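Long-range contacts in monovalent Na+/H+ antiporter subunit C (Dietzia sp. DQ12-45-1b, PDB 7D3U), which probably serves as a small three-helix membrane subunit of the Mrp complex, a bacterial pump that exchanges sodium ions for protons across the cell membrane: residues Val9-Phe14 against Ile31-Ala36; Leu19-Val24 against Asp96-Ile101; Arg25-Phe30 against Tyr85-Ala90; Leu39-Ala44 against Gln69-Thr74. All coordinates share one frame; numbering follows the deposited sequence.

Interaction 1 of 4, residues Val9-Phe14 against Ile31-Ala36; sequences VLMAGF and ILLSHA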
loop_
_atom_site.group_PDB
_atom_site.type_symbol
_atom_site.label_atom_id
_atom_site.label_comp_id
_atom_site.label_asym_id
_atom_site.label_seq_id
_atom_site.Cartn_x
_atom_site.Cartn_y
_atom_site.Cartn_z
ATOM N N VAL C 9 4.457 -21.644 -20.569
ATOM C CA VAL C 9 4.516 -22.771 -19.644
ATOM C C VAL C 9 4.964 -22.310 -18.263
ATOM O O VAL C 9 4.406 -22.732 -17.242
ATOM C CB VAL C 9 5.433 -23.871 -20.204
ATOM C CG1 VAL C 9 5.805 -24.857 -19.117
ATOM C CG2 VAL C 9 4.745 -24.580 -21.352
ATOM N N LEU C 10 5.962 -21.426 -18.204
ATOM C CA LEU C 10 6.416 -20.923 -16.911
ATOM C C LEU C 10 5.338 -20.090 -16.230
ATOM O O LEU C 10 5.161 -20.173 -15.010
ATOM C CB LEU C 10 7.695 -20.107 -17.084
ATOM C CG LEU C 10 8.953 -20.916 -17.386
ATOM C CD1 LEU C 10 10.119 -19.990 -17.657
ATOM C CD2 LEU C 10 9.270 -21.851 -16.238
ATOM N N MET C 11 4.600 -19.288 -16.999
ATOM C CA MET C 11 3.535 -18.485 -16.411
ATOM C C MET C 11 2.399 -19.363 -15.907
ATOM O O MET C 11 1.816 -19.085 -14.854
ATOM C CB MET C 11 3.020 -17.469 -17.428
ATOM C CG MET C 11 3.929 -16.272 -17.612
ATOM S SD MET C 11 4.021 -15.244 -16.140
ATOM C CE MET C 11 2.283 -14.982 -15.811
ATOM N N ALA C 12 2.072 -20.430 -16.640
ATOM C CA ALA C 12 1.059 -21.364 -16.160
ATOM C C ALA C 12 1.515 -22.051 -14.881
ATOM O O ALA C 12 0.734 -22.200 -13.932
ATOM C CB ALA C 12 0.740 -22.395 -17.240
ATOM N N GLY C 13 2.781 -22.472 -14.835
ATOM C CA GLY C 13 3.306 -23.064 -13.618
ATOM C C GLY C 13 3.250 -22.110 -12.441
ATOM O O GLY C 13 2.901 -22.504 -11.326
ATOM N N PHE C 14 3.577 -20.838 -12.676
ATOM C CA PHE C 14 3.492 -19.845 -11.611
ATOM C C PHE C 14 2.058 -19.677 -11.134
ATOM O O PHE C 14 1.790 -19.691 -9.928
ATOM C CB PHE C 14 4.044 -18.502 -12.079
ATOM C CG PHE C 14 3.333 -17.321 -11.477
ATOM C CD1 PHE C 14 3.509 -16.993 -10.144
ATOM C CD2 PHE C 14 2.482 -16.546 -12.241
ATOM C CE1 PHE C 14 2.854 -15.917 -9.589
ATOM C CE2 PHE C 14 1.824 -15.469 -11.688
ATOM C CZ PHE C 14 2.011 -15.155 -10.362
ATOM N N ILE C 31 9.309 -18.119 -8.179
ATOM C CA ILE C 31 10.542 -18.400 -8.912
ATOM C C ILE C 31 10.236 -18.623 -10.387
ATOM O O ILE C 31 10.920 -18.095 -11.273
ATOM C CB ILE C 31 11.268 -19.610 -8.299
ATOM C CG1 ILE C 31 11.872 -19.242 -6.946
ATOM C CG2 ILE C 31 12.348 -20.114 -9.233
ATOM C CD1 ILE C 31 12.510 -20.406 -6.239
ATOM N N LEU C 32 9.195 -19.407 -10.670
ATOM C CA LEU C 32 8.809 -19.642 -12.058
ATOM C C LEU C 32 8.356 -18.351 -12.730
ATOM O O LEU C 32 8.624 -18.130 -13.916
ATOM C CB LEU C 32 7.707 -20.696 -12.128
ATOM C CG LEU C 32 8.113 -22.129 -11.794
ATOM C CD1 LEU C 32 7.105 -23.104 -12.365
ATOM C CD2 LEU C 32 9.504 -22.431 -12.316
ATOM N N LEU C 33 7.673 -17.482 -11.986
ATOM C CA LEU C 33 7.224 -16.214 -12.553
ATOM C C LEU C 33 8.403 -15.302 -12.866
ATOM O O LEU C 33 8.421 -14.632 -13.906
ATOM C CB LEU C 33 6.257 -15.534 -11.591
ATOM C CG LEU C 33 5.945 -14.060 -11.825
ATOM C CD1 LEU C 33 5.031 -13.888 -13.019
ATOM C CD2 LEU C 33 5.333 -13.439 -10.585
ATOM N N SER C 34 9.392 -15.256 -11.972
ATOM C CA SER C 34 10.607 -14.501 -12.254
ATOM C C SER C 34 11.322 -15.061 -13.475
ATOM O O SER C 34 11.847 -14.303 -14.300
ATOM C CB SER C 34 11.529 -14.517 -11.038
ATOM O OG SER C 34 12.882 -14.368 -11.427
ATOM N N HIS C 35 11.352 -16.390 -13.609
ATOM C CA HIS C 35 11.943 -16.997 -14.797
ATOM C C HIS C 35 11.202 -16.573 -16.058
ATOM O O HIS C 35 11.823 -16.267 -17.082
ATOM C CB HIS C 35 11.940 -18.518 -14.667
ATOM C CG HIS C 35 13.039 -19.054 -13.807
ATOM N ND1 HIS C 35 14.230 -18.387 -13.622
ATOM C CD2 HIS C 35 13.129 -20.194 -13.083
ATOM C CE1 HIS C 35 15.006 -19.093 -12.819
ATOM N NE2 HIS C 35 14.362 -20.194 -12.478
ATOM N N ALA C 36 9.869 -16.549 -16.001
ATOM C CA ALA C 36 9.084 -16.131 -17.158
ATOM C C ALA C 36 9.363 -14.679 -17.517
ATOM O O ALA C 36 9.465 -14.331 -18.699
ATOM C CB ALA C 36 7.597 -16.339 -16.886
#
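F14 and L33 lie side by side where two transmembrane helices pack antiparallel, the first two of the three in subunit C, whose fold is that of the 4L chain of NADH-quinone oxidoreductases. The local axes of the two segments come within 7.9 Å of each other, at 156° between their directions, close where G13 and A36 face the partner helix. At one end of the seam, L33 covers a face of the F14 ring. Its CB sits 3.7 Å from the F14 ring centroid in a CH-pi contact offset toward the rim. With L33 CG anti to the backbone N (chi1 165°), the two methyls are carried out along the ring: CD1 near F14 CD2, and CD2 3.6 Å from F14 CE1. Were F14 an alanine, L33 would probably lose the ring face it lies on, and a gap would be likely to open between the helices where L172 of the subunit D chain also packs. One turn away, L10 lays its CB 3.8 Å from A36 CB while its CD1 reaches H35 CB. G13 offers bare backbone to L32, whose CD1 approaches G13 CA at 4.0 Å. Quite different is the far side of helix 2-17: V9 and A12 take no part in the seam and touch bound dodecyl-maltoside, so detergent lies where the helix turns from its partner. Subunit A packs on L10 and H35. Along the remaining flank M11 folds back through two bends, its SD 3.5 Å from L33 CD1 and its CG 3.7 Å from A36 CB.

Interaction 2 of 4, residues Leu19-Val24 against Asp96-Ile101; sequences LQRGMV and DDDTDI
A single carboxylate oxygen, D98 OD1, is gripped from opposite faces of its plane, by R21 NE across the contact and by the backbone N of D100 two residues on. The second bond, 3.0 Å from D100 N to D98 OD1, closes an Asx turn. The first is a salt-bridge hydrogen bond of 2.7 Å between R21 NE and D98 OD1, bent to 139°, and guanidinium and carboxylate planes stand 68° apart instead of lying flat together. R21 NH2 pairs with D98 OD2, though at a modelled distance too short to be trusted. D100 OD2 adds charge 3.2 Å from R21 NE, well out of the guanidinium plane, so no N-H points at it. D100 OD1 has further partners, R565 and R681 of the subunit A chain, and D97 OD2 pairs with R622 of that chain. Beside this network the chains also meet through the backbone: M23 N donates to D97 O at 2.8 Å, and the CG2 methyl of T99 rests 3.4 Å from G22 N. The contact thus ties the link between helices 2-17 and 24-44 to the loop after helix 66-90, and M23 packs on that helix at L86 and A90.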
loop_
_atom_site.group_PDB
_atom_site.type_symbol
_atom_site.label_atom_id
_atom_site.label_comp_id
_atom_site.label_asym_id
_atom_site.label_seq_id
_atom_site.Cartn_x
_atom_site.Cartn_y
_atom_site.Cartn_z
ATOM N N LEU C 19 -1.298 -20.444 -6.375
ATOM C CA LEU C 19 -2.660 -20.647 -5.902
ATOM C C LEU C 19 -2.808 -21.906 -5.059
ATOM O O LEU C 19 -3.933 -22.268 -4.702
ATOM C CB LEU C 19 -3.626 -20.702 -7.086
ATOM C CG LEU C 19 -3.881 -19.374 -7.796
ATOM C CD1 LEU C 19 -4.721 -19.590 -9.039
ATOM C CD2 LEU C 19 -4.554 -18.395 -6.857
ATOM N N GLN C 20 -1.709 -22.575 -4.733
ATOM C CA GLN C 20 -1.753 -23.809 -3.973
ATOM C C GLN C 20 -1.543 -23.515 -2.490
ATOM O O GLN C 20 -1.525 -22.359 -2.056
ATOM C CB GLN C 20 -0.715 -24.791 -4.513
ATOM C CG GLN C 20 -1.006 -25.282 -5.917
ATOM C CD GLN C 20 -2.445 -25.716 -6.098
ATOM O OE1 GLN C 20 -2.813 -26.836 -5.749
ATOM N NE2 GLN C 20 -3.266 -24.835 -6.654
ATOM N N ARG C 21 -1.390 -24.572 -1.701
ATOM C CA ARG C 21 -1.258 -24.470 -0.257
ATOM C C ARG C 21 0.197 -24.646 0.151
ATOM O O ARG C 21 0.899 -25.516 -0.372
ATOM C CB ARG C 21 -2.129 -25.520 0.435
ATOM C CG ARG C 21 -2.426 -25.230 1.888
ATOM C CD ARG C 21 -3.233 -26.354 2.512
ATOM N NE ARG C 21 -3.389 -26.174 3.950
ATOM C CZ ARG C 21 -3.689 -27.153 4.796
ATOM N NH1 ARG C 21 -3.866 -28.388 4.348
ATOM N NH2 ARG C 21 -3.811 -26.901 6.091
ATOM N N GLY C 22 0.643 -23.822 1.081
ATOM C CA GLY C 22 2.018 -23.873 1.546
ATOM C C GLY C 22 2.797 -22.685 1.015
ATOM O O GLY C 22 2.634 -22.274 -0.139
ATOM N N MET C 23 3.653 -22.120 1.867
ATOM C CA MET C 23 4.407 -20.939 1.464
ATOM C C MET C 23 5.558 -21.284 0.531
ATOM O O MET C 23 5.900 -20.480 -0.344
ATOM C CB MET C 23 4.934 -20.201 2.691
ATOM C CG MET C 23 5.439 -18.806 2.383
ATOM S SD MET C 23 4.154 -17.772 1.664
ATOM C CE MET C 23 5.123 -16.381 1.097
ATOM N N VAL C 24 6.168 -22.458 0.691
ATOM C CA VAL C 24 7.229 -22.857 -0.227
ATOM C C VAL C 24 6.649 -23.170 -1.600
ATOM O O VAL C 24 7.243 -22.836 -2.631
ATOM C CB VAL C 24 8.018 -24.045 0.348
ATOM C CG1 VAL C 24 8.947 -24.627 -0.700
ATOM C CG2 VAL C 24 8.812 -23.604 1.558
ATOM N N ASP C 96 4.379 -24.404 10.794
ATOM C CA ASP C 96 4.523 -24.957 9.456
ATOM C C ASP C 96 4.635 -23.791 8.482
ATOM O O ASP C 96 4.795 -22.635 8.882
ATOM C CB ASP C 96 3.345 -25.877 9.116
ATOM C CG ASP C 96 3.379 -27.173 9.891
ATOM O OD1 ASP C 96 4.441 -27.485 10.467
ATOM O OD2 ASP C 96 2.349 -27.877 9.926
ATOM N N ASP C 97 4.554 -24.096 7.190
ATOM C CA ASP C 97 4.465 -23.072 6.159
ATOM C C ASP C 97 3.070 -22.994 5.558
ATOM O O ASP C 97 2.890 -22.369 4.509
ATOM C CB ASP C 97 5.505 -23.325 5.066
ATOM C CG ASP C 97 5.310 -24.652 4.371
ATOM O OD1 ASP C 97 4.415 -25.417 4.786
ATOM O OD2 ASP C 97 6.053 -24.932 3.409
ATOM N N ASP C 98 2.083 -23.611 6.207
ATOM C CA ASP C 98 0.715 -23.605 5.707
ATOM C C ASP C 98 0.217 -22.178 5.526
ATOM O O ASP C 98 0.500 -21.294 6.338
ATOM C CB ASP C 98 -0.195 -24.365 6.671
ATOM C CG ASP C 98 -1.597 -24.561 6.126
ATOM O OD1 ASP C 98 -1.857 -24.164 4.972
ATOM O OD2 ASP C 98 -2.445 -25.115 6.858
ATOM N N THR C 99 -0.530 -21.956 4.444
ATOM C CA THR C 99 -1.020 -20.629 4.118
ATOM C C THR C 99 -2.530 -20.484 4.213
ATOM O O THR C 99 -3.021 -19.352 4.202
ATOM C CB THR C 99 -0.569 -20.223 2.705
ATOM O OG1 THR C 99 -0.879 -18.841 2.484
ATOM C CG2 THR C 99 -1.267 -21.065 1.654
ATOM N N ASP C 100 -3.278 -21.583 4.320
ATOM C CA ASP C 100 -4.725 -21.462 4.446
ATOM C C ASP C 100 -5.108 -20.964 5.831
ATOM O O ASP C 100 -5.413 -21.756 6.730
ATOM C CB ASP C 100 -5.430 -22.786 4.149
ATOM C CG ASP C 100 -5.448 -23.113 2.675
ATOM O OD1 ASP C 100 -5.415 -22.171 1.857
ATOM O OD2 ASP C 100 -5.492 -24.309 2.329
ATOM N N ILE C 101 -5.088 -19.649 6.003
ATOM C CA ILE C 101 -5.523 -18.994 7.224
ATOM C C ILE C 101 -6.724 -18.123 6.892
ATOM O O ILE C 101 -6.867 -17.633 5.767
ATOM C CB ILE C 101 -4.390 -18.157 7.852
ATOM C CG1 ILE C 101 -3.816 -17.190 6.815
ATOM C CG2 ILE C 101 -3.309 -19.066 8.406
ATOM C CD1 ILE C 101 -2.438 -16.670 7.154
#

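Interaction 3 of 4, residues Arg25-Phe30 against Tyr85-Ala90; sequences RVILGF and YLLVLA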
loop_
_atom_site.group_PDB
_atom_site.type_symbol
_atom_site.label_atom_id
_atom_site.label_comp_id
_atom_site.label_asym_id
_atom_site.label_seq_id
_atom_site.Cartn_x
_atom_site.Cartn_y
_atom_site.Cartn_z
ATOM N N ARG C 25 5.477 -23.804 -1.638
ATOM C CA ARG C 25 4.797 -24.048 -2.903
ATOM C C ARG C 25 4.337 -22.760 -3.572
ATOM O O ARG C 25 3.921 -22.799 -4.734
ATOM C CB ARG C 25 3.605 -24.978 -2.679
ATOM C CG ARG C 25 3.185 -25.784 -3.894
ATOM C CD ARG C 25 2.359 -26.986 -3.470
ATOM N NE ARG C 25 1.562 -27.538 -4.562
ATOM C CZ ARG C 25 2.048 -28.316 -5.523
ATOM N NH1 ARG C 25 3.334 -28.635 -5.535
ATOM N NH2 ARG C 25 1.248 -28.775 -6.473
ATOM N N VAL C 26 4.401 -21.634 -2.871
ATOM C CA VAL C 26 4.141 -20.325 -3.453
ATOM C C VAL C 26 5.434 -19.645 -3.885
ATOM O O VAL C 26 5.480 -18.976 -4.920
ATOM C CB VAL C 26 3.354 -19.458 -2.446
ATOM C CG1 VAL C 26 3.462 -17.989 -2.792
ATOM C CG2 VAL C 26 1.900 -19.887 -2.404
ATOM N N ILE C 27 6.500 -19.821 -3.104
ATOM C CA ILE C 27 7.801 -19.291 -3.490
ATOM C C ILE C 27 8.295 -19.960 -4.763
ATOM O O ILE C 27 8.959 -19.326 -5.589
ATOM C CB ILE C 27 8.800 -19.457 -2.330
ATOM C CG1 ILE C 27 8.376 -18.587 -1.151
ATOM C CG2 ILE C 27 10.203 -19.089 -2.767
ATOM C CD1 ILE C 27 9.028 -18.972 0.147
ATOM N N LEU C 28 7.962 -21.237 -4.963
ATOM C CA LEU C 28 8.319 -21.889 -6.219
ATOM C C LEU C 28 7.577 -21.257 -7.389
ATOM O O LEU C 28 8.149 -21.062 -8.471
ATOM C CB LEU C 28 8.020 -23.385 -6.150
ATOM C CG LEU C 28 8.619 -24.171 -4.987
ATOM C CD1 LEU C 28 8.374 -25.647 -5.183
ATOM C CD2 LEU C 28 10.095 -23.878 -4.814
ATOM N N GLY C 29 6.299 -20.933 -7.194
ATOM C CA GLY C 29 5.562 -20.235 -8.232
ATOM C C GLY C 29 6.156 -18.876 -8.540
ATOM O O GLY C 29 6.218 -18.462 -9.698
ATOM N N PHE C 30 6.613 -18.169 -7.508
ATOM C CA PHE C 30 7.246 -16.876 -7.747
ATOM C C PHE C 30 8.589 -17.031 -8.449
ATOM O O PHE C 30 8.969 -16.171 -9.252
ATOM C CB PHE C 30 7.406 -16.114 -6.436
ATOM C CG PHE C 30 6.162 -15.404 -6.003
ATOM C CD1 PHE C 30 5.604 -14.422 -6.798
ATOM C CD2 PHE C 30 5.545 -15.721 -4.810
ATOM C CE1 PHE C 30 4.459 -13.769 -6.410
ATOM C CE2 PHE C 30 4.399 -15.068 -4.419
ATOM C CZ PHE C 30 3.855 -14.092 -5.220
ATOM N N TYR C 85 14.250 -13.601 0.965
ATOM C CA TYR C 85 13.458 -13.084 2.077
ATOM C C TYR C 85 12.135 -13.830 2.217
ATOM O O TYR C 85 11.659 -14.051 3.335
ATOM C CB TYR C 85 13.213 -11.586 1.938
ATOM C CG TYR C 85 12.653 -11.005 3.213
ATOM C CD1 TYR C 85 13.466 -10.800 4.316
ATOM C CD2 TYR C 85 11.311 -10.690 3.324
ATOM C CE1 TYR C 85 12.957 -10.286 5.492
ATOM C CE2 TYR C 85 10.795 -10.172 4.496
ATOM C CZ TYR C 85 11.622 -9.971 5.574
ATOM O OH TYR C 85 11.110 -9.455 6.740
ATOM N N LEU C 86 11.528 -14.245 1.105
ATOM C CA LEU C 86 10.306 -15.035 1.208
ATOM C C LEU C 86 10.582 -16.385 1.858
ATOM O O LEU C 86 9.777 -16.876 2.661
ATOM C CB LEU C 86 9.682 -15.219 -0.173
ATOM C CG LEU C 86 8.783 -14.079 -0.650
ATOM C CD1 LEU C 86 8.225 -14.377 -2.029
ATOM C CD2 LEU C 86 7.665 -13.839 0.343
ATOM N N LEU C 87 11.727 -16.991 1.541
ATOM C CA LEU C 87 12.072 -18.278 2.133
ATOM C C LEU C 87 12.326 -18.149 3.626
ATOM O O LEU C 87 11.908 -19.012 4.406
ATOM C CB LEU C 87 13.289 -18.870 1.427
ATOM C CG LEU C 87 13.028 -19.376 0.011
ATOM C CD1 LEU C 87 14.329 -19.501 -0.750
ATOM C CD2 LEU C 87 12.292 -20.700 0.044
ATOM N N VAL C 88 13.012 -17.084 4.049
ATOM C CA VAL C 88 13.202 -16.905 5.484
ATOM C C VAL C 88 11.890 -16.516 6.159
ATOM O O VAL C 88 11.722 -16.746 7.361
ATOM C CB VAL C 88 14.311 -15.877 5.782
ATOM C CG1 VAL C 88 13.921 -14.508 5.306
ATOM C CG2 VAL C 88 14.649 -15.858 7.257
ATOM N N LEU C 89 10.939 -15.951 5.408
ATOM C CA LEU C 89 9.601 -15.740 5.949
ATOM C C LEU C 89 8.850 -17.051 6.112
ATOM O O LEU C 89 7.966 -17.158 6.968
ATOM C CB LEU C 89 8.797 -14.812 5.040
ATOM C CG LEU C 89 8.870 -13.299 5.222
ATOM C CD1 LEU C 89 7.593 -12.673 4.706
ATOM C CD2 LEU C 89 9.098 -12.928 6.668
ATOM N N ALA C 90 9.176 -18.053 5.294
ATOM C CA ALA C 90 8.436 -19.308 5.327
ATOM C C ALA C 90 8.692 -20.124 6.588
ATOM O O ALA C 90 7.902 -21.023 6.891
ATOM C CB ALA C 90 8.776 -20.148 4.097
#
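L86, the first residue of the 85-90 segment to meet the other helix, sets its CB 3.7 Å from I27 CG1, the two side chains sliding past each other in opposite directions. Its CD1 extends to F30 CD2 at 4.1 Å, a looser touch that meets the ring obliquely. The L86 carbonyl oxygen lies 3.4 Å from I27 CD1, so the isoleucine tip rests on the helix backbone as well as on side chains. L87 follows, crossing I27 obliquely, its CD2 methyl 3.7 Å from I27 CD1 and also near I27 CG2. L89 contributes through its backbone to the assembly: its carbonyl oxygen accepts from R164 of the subunit D chain. At A90 the methyl closes the far end of the I27 site, 4.1 Å from I27 CD1. I27 reaches this groove because CG1 is anti to its carbonyl carbon (chi1 -66°) and the chain then runs straight on. A glycine at this site would probably open a gap bordered by L86, L87 and A90, since I27 meets all three of them. With local axes 10.2 Å apart and directions 173° from parallel, this is a wide, almost perfectly antiparallel pairing of the second and third transmembrane helices, as in the 4L-type three-helix fold.

Interaction 4 of 4, residues Leu39-Ala44 against Gln69-Thr74; sequences LTLMAA and QAFVLT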
loop_
_atom_site.group_PDB
_atom_site.type_symbol
_atom_site.label_atom_id
_atom_site.label_comp_id
_atom_site.label_asym_id
_atom_site.label_seq_id
_atom_site.Cartn_x
_atom_site.Cartn_y
_atom_site.Cartn_z
ATOM N N LEU C 39 12.690 -14.482 -19.197
ATOM C CA LEU C 39 12.637 -15.021 -20.550
ATOM C C LEU C 39 11.959 -14.050 -21.510
ATOM O O LEU C 39 12.402 -13.894 -22.653
ATOM C CB LEU C 39 11.923 -16.370 -20.544
ATOM C CG LEU C 39 12.625 -17.490 -19.780
ATOM C CD1 LEU C 39 11.750 -18.723 -19.727
ATOM C CD2 LEU C 39 13.945 -17.811 -20.443
ATOM N N THR C 40 10.888 -13.381 -21.073
ATOM C CA THR C 40 10.252 -12.416 -21.966
ATOM C C THR C 40 11.081 -11.147 -22.096
ATOM O O THR C 40 10.928 -10.410 -23.075
ATOM C CB THR C 40 8.836 -12.070 -21.505
ATOM O OG1 THR C 40 8.322 -11.019 -22.329
ATOM C CG2 THR C 40 8.837 -11.584 -20.089
ATOM N N LEU C 41 11.953 -10.868 -21.123
ATOM C CA LEU C 41 12.914 -9.784 -21.301
ATOM C C LEU C 41 13.962 -10.153 -22.340
ATOM O O LEU C 41 14.324 -9.327 -23.184
ATOM C CB LEU C 41 13.582 -9.445 -19.971
ATOM C CG LEU C 41 13.142 -8.158 -19.278
ATOM C CD1 LEU C 41 13.834 -8.032 -17.939
ATOM C CD2 LEU C 41 13.451 -6.959 -20.150
ATOM N N MET C 42 14.460 -11.391 -22.294
ATOM C CA MET C 42 15.406 -11.839 -23.310
ATOM C C MET C 42 14.752 -11.937 -24.682
ATOM O O MET C 42 15.438 -11.814 -25.702
ATOM C CB MET C 42 16.013 -13.184 -22.917
ATOM C CG MET C 42 17.171 -13.079 -21.946
ATOM S SD MET C 42 18.439 -11.921 -22.483
ATOM C CE MET C 42 18.898 -12.627 -24.062
ATOM N N ALA C 43 13.437 -12.156 -24.728
ATOM C CA ALA C 43 12.733 -12.197 -26.003
ATOM C C ALA C 43 12.549 -10.815 -26.607
ATOM O O ALA C 43 12.437 -10.698 -27.831
ATOM C CB ALA C 43 11.370 -12.866 -25.833
ATOM N N ALA C 44 12.525 -9.766 -25.782
ATOM C CA ALA C 44 12.299 -8.423 -26.301
ATOM C C ALA C 44 13.483 -7.928 -27.115
ATOM O O ALA C 44 13.319 -7.060 -27.979
ATOM C CB ALA C 44 12.007 -7.459 -25.155
ATOM N N GLN C 69 19.712 -7.889 -21.891
ATOM C CA GLN C 69 20.563 -8.779 -21.113
ATOM C C GLN C 69 20.946 -8.145 -19.783
ATOM O O GLN C 69 20.925 -8.814 -18.746
ATOM C CB GLN C 69 21.806 -9.157 -21.916
ATOM C CG GLN C 69 21.501 -10.030 -23.118
ATOM C CD GLN C 69 22.741 -10.646 -23.724
ATOM O OE1 GLN C 69 22.759 -10.999 -24.902
ATOM N NE2 GLN C 69 23.782 -10.791 -22.918
ATOM N N ALA C 70 21.275 -6.854 -19.785
ATOM C CA ALA C 70 21.503 -6.162 -18.520
ATOM C C ALA C 70 20.230 -6.116 -17.684
ATOM O O ALA C 70 20.277 -6.236 -16.453
ATOM C CB ALA C 70 22.028 -4.753 -18.777
ATOM N N PHE C 71 19.081 -5.947 -18.340
ATOM C CA PHE C 71 17.811 -5.912 -17.623
ATOM C C PHE C 71 17.568 -7.214 -16.871
ATOM O O PHE C 71 17.241 -7.205 -15.679
ATOM C CB PHE C 71 16.666 -5.636 -18.596
ATOM C CG PHE C 71 16.567 -4.204 -19.032
ATOM C CD1 PHE C 71 17.507 -3.273 -18.633
ATOM C CD2 PHE C 71 15.527 -3.790 -19.844
ATOM C CE1 PHE C 71 17.413 -1.960 -19.036
ATOM C CE2 PHE C 71 15.430 -2.478 -20.250
ATOM C CZ PHE C 71 16.373 -1.562 -19.845
ATOM N N VAL C 72 17.715 -8.350 -17.559
ATOM C CA VAL C 72 17.516 -9.631 -16.887
ATOM C C VAL C 72 18.619 -9.875 -15.866
ATOM O O VAL C 72 18.373 -10.463 -14.811
ATOM C CB VAL C 72 17.414 -10.786 -17.904
ATOM C CG1 VAL C 72 18.512 -10.713 -18.921
ATOM C CG2 VAL C 72 17.472 -12.123 -17.201
ATOM N N LEU C 73 19.838 -9.402 -16.136
ATOM C CA LEU C 73 20.925 -9.577 -15.178
ATOM C C LEU C 73 20.648 -8.840 -13.875
ATOM O O LEU C 73 21.088 -9.279 -12.807
ATOM C CB LEU C 73 22.233 -9.098 -15.806
ATOM C CG LEU C 73 23.547 -9.290 -15.055
ATOM C CD1 LEU C 73 23.545 -10.596 -14.310
ATOM C CD2 LEU C 73 24.706 -9.243 -16.032
ATOM N N THR C 74 19.922 -7.724 -13.940
ATOM C CA THR C 74 19.555 -7.019 -12.715
ATOM C C THR C 74 18.318 -7.629 -12.063
ATOM O O THR C 74 18.268 -7.795 -10.834
ATOM C CB THR C 74 19.326 -5.538 -13.014
ATOM O OG1 THR C 74 20.560 -4.939 -13.427
ATOM C CG2 THR C 74 18.815 -4.819 -11.783
#
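The helical turns carrying L41 and M42 run antiparallel to those carrying Q69, F71 and V72, with directions 167° apart and local axes 8.8 Å from each other. In register, L41 faces V72 and M42 faces Q69, each pair with CA atoms 6.4 Å apart. Two side chains from the 39-44 segment do the reaching. L41 crosses F71 at about a right angle: its CD1 packs 3.8 Å from F71 CB, while its CD2 arrives at the ring edge, in the ring plane, 3.8 Å from F71 CD2. Meeting the edge is compatible with the stack that the same ring makes with F130 of the subunit D chain. M42 works by another route. Bends at chi2 (-51°) and chi3 (-59°) curl the chain, and the sulfur touches two partners, with SD 3.7 Å from Q69 CG and 3.8 Å from V72 CG1. The methyl CE touches the same Q69 CG. No hydrogen bond crosses this interface, which is held by apolar packing alone. Subunit A packs on helix 66-90 at A70 and L73. The arrangement belongs to the paired second and third helices of the 4L-type membrane fold, joined at this end by the long loop between the two helices.

In the fold
The four contacts illustrate how chemistry follows place in a small membrane subunit. Interactions 1, 3 and 4 all use helix 24-44, which lies between the other two: interaction 1 joins it to helix 2-17, while 3 and 4 join it to helix 66-90 at points about 22 Å apart (centres). All three are buried and apolar, without a hydrogen bond across them. Interaction 2 differs, joining loops through charges and one backbone hydrogen bond, with R21, D98 and D100 only partly buried. It touches interaction 3 through M23, whereas interaction 4 lies on the opposite side of the chain's centre. F14 links interaction 1 to interaction 3.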